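Local structure of ribonucleoside-diphosphate reductase subunit beta (Bacillus halodurans C-125, 2RCC) at residues A[51-56]-A[214-219]. The protein is the small subunit of a class I ribonucleotide reductase, which probably uses a two-iron centre in making deoxyribonucleotides from ribonucleotides for DNA synthesis. Numbering follows the deposited sequence. Where two conformers were deposited one is given.
Sequences NFWTPF and NYINRD
Trp53 lays one face of its indole against Tyr215 and directs its ring nitrogen at Asp219, and these two approaches define the tight half of the contact. The CH-pi geometry is clear: Tyr215 CB sits 3.5 Å from the centroid of the five-membered ring, 15° off its normal. The tyrosine ring itself leans over obliquely, with its CD2 3.7 Å from Trp53 CD2. Farther along the indole, Ile216 CG1 packs 3.8 Å from Trp53 CZ2. Trp53 CG stands between its own backbone N and carbonyl carbon, which carries the ring across to the helix. There Trp53 NE1 donates to Asp219 OD2 at 3.1 Å (N-H...O 155°); the carboxylate oxygen lies near the indole plane and receives the N-H on its syn side, though well out of the carboxylate plane.

The same OD2 is hydrogen-bonded to His122 NE2, while Asp219 OD1 forms a salt bridge with Arg218 NH1 at 3.0 Å. Both carboxylate oxygens are therefore engaged, which would restrain the rotation of the carboxylate. His122 is an iron ligand by similarity, so Trp53–Asp219–His122 matches the second-shell chain familiar from class I small subunits, consistent with a route for radical transfer.

Packing is looser where Asn51 and Arg218, both partly exposed, meet: Asn51 ND2 comes no closer than 3.6 Å to Arg218 CD, against 3.4 Å for Tyr215 CB to Trp53 CE2 beside the buried indole. The Arg218 chain bends at chi3 to stack its guanidinium on the Asn51 amide, the planes 12° apart.

Phe52 stacks on Phe52 of the second subunit. In the helical, ferritin-like fold, the loop between helices 41-50 and 61-66 packs against helix 207-237, with Trp53 also touching Ser125 of helix 106-133.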
loop_
_atom_site.group_PDB
_atom_site.type_symbol
_atom_site.label_atom_id
_atom_site.label_comp_id
_atom_site.label_asym_id
_atom_site.label_seq_id
_atom_site.Cartn_x
_atom_site.Cartn_y
_atom_site.Cartn_z
ATOM N N ASN A 51 -4.543 -6.469 -12.452
ATOM C CA ASN A 51 -5.086 -5.257 -13.003
ATOM C C ASN A 51 -4.152 -4.042 -12.955
ATOM O O ASN A 51 -4.647 -2.918 -13.085
ATOM C CB ASN A 51 -6.333 -4.883 -12.185
ATOM C CG ASN A 51 -7.524 -5.737 -12.501
ATOM O OD1 ASN A 51 -7.503 -6.571 -13.420
ATOM N ND2 ASN A 51 -8.612 -5.494 -11.753
ATOM N N PHE A 52 -2.841 -4.220 -12.750
ATOM C CA PHE A 52 -1.936 -3.073 -12.628
ATOM C C PHE A 52 -2.021 -2.179 -13.871
ATOM O O PHE A 52 -2.053 -2.681 -14.987
ATOM C CB PHE A 52 -0.489 -3.526 -12.434
ATOM C CG PHE A 52 0.471 -2.389 -12.214
ATOM C CD1 PHE A 52 0.599 -1.819 -10.957
ATOM C CD2 PHE A 52 1.221 -1.868 -13.263
ATOM C CE1 PHE A 52 1.495 -0.762 -10.748
ATOM C CE2 PHE A 52 2.097 -0.804 -13.056
ATOM C CZ PHE A 52 2.214 -0.246 -11.797
ATOM N N TRP A 53 -2.051 -0.861 -13.658
ATOM C CA TRP A 53 -2.034 0.117 -14.745
ATOM C C TRP A 53 -1.467 1.421 -14.196
ATOM O O TRP A 53 -1.469 1.636 -12.993
ATOM C CB TRP A 53 -3.460 0.358 -15.339
ATOM C CG TRP A 53 -4.406 0.987 -14.385
ATOM C CD1 TRP A 53 -5.163 0.336 -13.463
ATOM C CD2 TRP A 53 -4.660 2.392 -14.182
ATOM N NE1 TRP A 53 -5.861 1.231 -12.707
ATOM C CE2 TRP A 53 -5.581 2.497 -13.124
ATOM C CE3 TRP A 53 -4.209 3.567 -14.798
ATOM C CZ2 TRP A 53 -6.071 3.704 -12.687
ATOM C CZ3 TRP A 53 -4.717 4.791 -14.349
ATOM C CH2 TRP A 53 -5.606 4.839 -13.288
ATOM N N THR A 54 -0.942 2.268 -15.068
ATOM C CA THR A 54 -0.531 3.600 -14.656
ATOM C C THR A 54 -0.993 4.558 -15.736
ATOM O O THR A 54 -1.174 4.171 -16.879
ATOM C CB THR A 54 1.024 3.801 -14.421
ATOM O OG1 THR A 54 1.693 3.982 -15.663
ATOM C CG2 THR A 54 1.609 2.654 -13.598
ATOM N N PRO A 55 -1.178 5.819 -15.384
ATOM C CA PRO A 55 -1.596 6.753 -16.451
ATOM C C PRO A 55 -0.575 6.981 -17.565
ATOM O O PRO A 55 -0.947 7.412 -18.634
ATOM C CB PRO A 55 -1.875 8.040 -15.679
ATOM C CG PRO A 55 -1.070 7.919 -14.449
ATOM C CD PRO A 55 -1.080 6.484 -14.076
ATOM N N PHE A 56 0.687 6.618 -17.344
ATOM C CA PHE A 56 1.724 6.817 -18.321
ATOM C C PHE A 56 1.615 5.922 -19.549
ATOM O O PHE A 56 2.281 6.190 -20.530
ATOM C CB PHE A 56 3.123 6.697 -17.663
ATOM C CG PHE A 56 3.328 7.684 -16.545
ATOM C CD1 PHE A 56 3.556 9.017 -16.818
ATOM C CD2 PHE A 56 3.217 7.292 -15.215
ATOM C CE1 PHE A 56 3.717 9.956 -15.781
ATOM C CE2 PHE A 56 3.378 8.217 -14.182
ATOM C CZ PHE A 56 3.634 9.557 -14.475
ATOM N N ASN A 214 -12.421 4.455 -16.354
ATOM C CA ASN A 214 -12.874 3.086 -16.298
ATOM C C ASN A 214 -11.893 2.196 -15.540
ATOM O O ASN A 214 -12.329 1.330 -14.800
ATOM C CB ASN A 214 -13.121 2.568 -17.700
ATOM C CG ASN A 214 -14.002 1.331 -17.730
ATOM O OD1 ASN A 214 -13.621 0.322 -18.300
ATOM N ND2 ASN A 214 -15.173 1.397 -17.086
ATOM N N TYR A 215 -10.578 2.406 -15.716
ATOM C CA TYR A 215 -9.584 1.688 -14.891
ATOM C C TYR A 215 -9.752 2.034 -13.415
ATOM O O TYR A 215 -9.714 1.121 -12.574
ATOM C CB TYR A 215 -8.177 1.959 -15.328
ATOM C CG TYR A 215 -7.805 1.468 -16.731
ATOM C CD1 TYR A 215 -8.576 0.535 -17.431
ATOM C CD2 TYR A 215 -6.625 1.891 -17.309
ATOM C CE1 TYR A 215 -8.177 0.093 -18.702
ATOM C CE2 TYR A 215 -6.227 1.443 -18.542
ATOM C CZ TYR A 215 -7.005 0.546 -19.229
ATOM O OH TYR A 215 -6.597 0.096 -20.470
ATOM N N ILE A 216 -9.933 3.318 -13.119
ATOM C CA ILE A 216 -10.199 3.760 -11.742
ATOM C C ILE A 216 -11.469 3.096 -11.176
ATOM O O ILE A 216 -11.455 2.530 -10.071
ATOM C CB ILE A 216 -10.338 5.294 -11.622
ATOM C CG1 ILE A 216 -9.002 5.997 -11.909
ATOM C CG2 ILE A 216 -10.906 5.701 -10.204
ATOM C CD1 ILE A 216 -9.057 7.527 -12.171
ATOM N N ASN A 217 -12.539 3.138 -11.964
ATOM C CA ASN A 217 -13.845 2.601 -11.579
ATOM C C ASN A 217 -13.759 1.059 -11.365
ATOM O O ASN A 217 -14.396 0.539 -10.452
ATOM C CB ASN A 217 -14.882 3.027 -12.647
ATOM C CG ASN A 217 -16.328 3.120 -12.142
ATOM O OD1 ASN A 217 -16.635 3.060 -10.952
ATOM N ND2 ASN A 217 -17.228 3.343 -13.095
ATOM N N ARG A 218 -12.962 0.351 -12.182
ATOM C CA ARG A 218 -12.713 -1.093 -12.042
ATOM C C ARG A 218 -12.007 -1.388 -10.689
ATOM O O ARG A 218 -12.374 -2.311 -9.957
ATOM C CB ARG A 218 -11.857 -1.634 -13.196
ATOM C CG ARG A 218 -11.236 -3.040 -12.956
ATOM C CD ARG A 218 -10.534 -3.708 -14.160
ATOM N NE ARG A 218 -9.213 -3.316 -14.743
ATOM C CZ ARG A 218 -8.252 -2.457 -14.327
ATOM N NH1 ARG A 218 -8.276 -1.704 -13.194
ATOM N NH2 ARG A 218 -7.188 -2.347 -15.132
ATOM N N ASP A 219 -10.974 -0.613 -10.387
ATOM C CA ASP A 219 -10.301 -0.728 -9.084
ATOM C C ASP A 219 -11.304 -0.489 -7.953
ATOM O O ASP A 219 -11.303 -1.193 -6.948
ATOM C CB ASP A 219 -9.214 0.322 -8.927
ATOM C CG ASP A 219 -8.010 0.099 -9.814
ATOM O OD1 ASP A 219 -7.772 -0.999 -10.304
ATOM O OD2 ASP A 219 -7.236 1.057 -9.945
#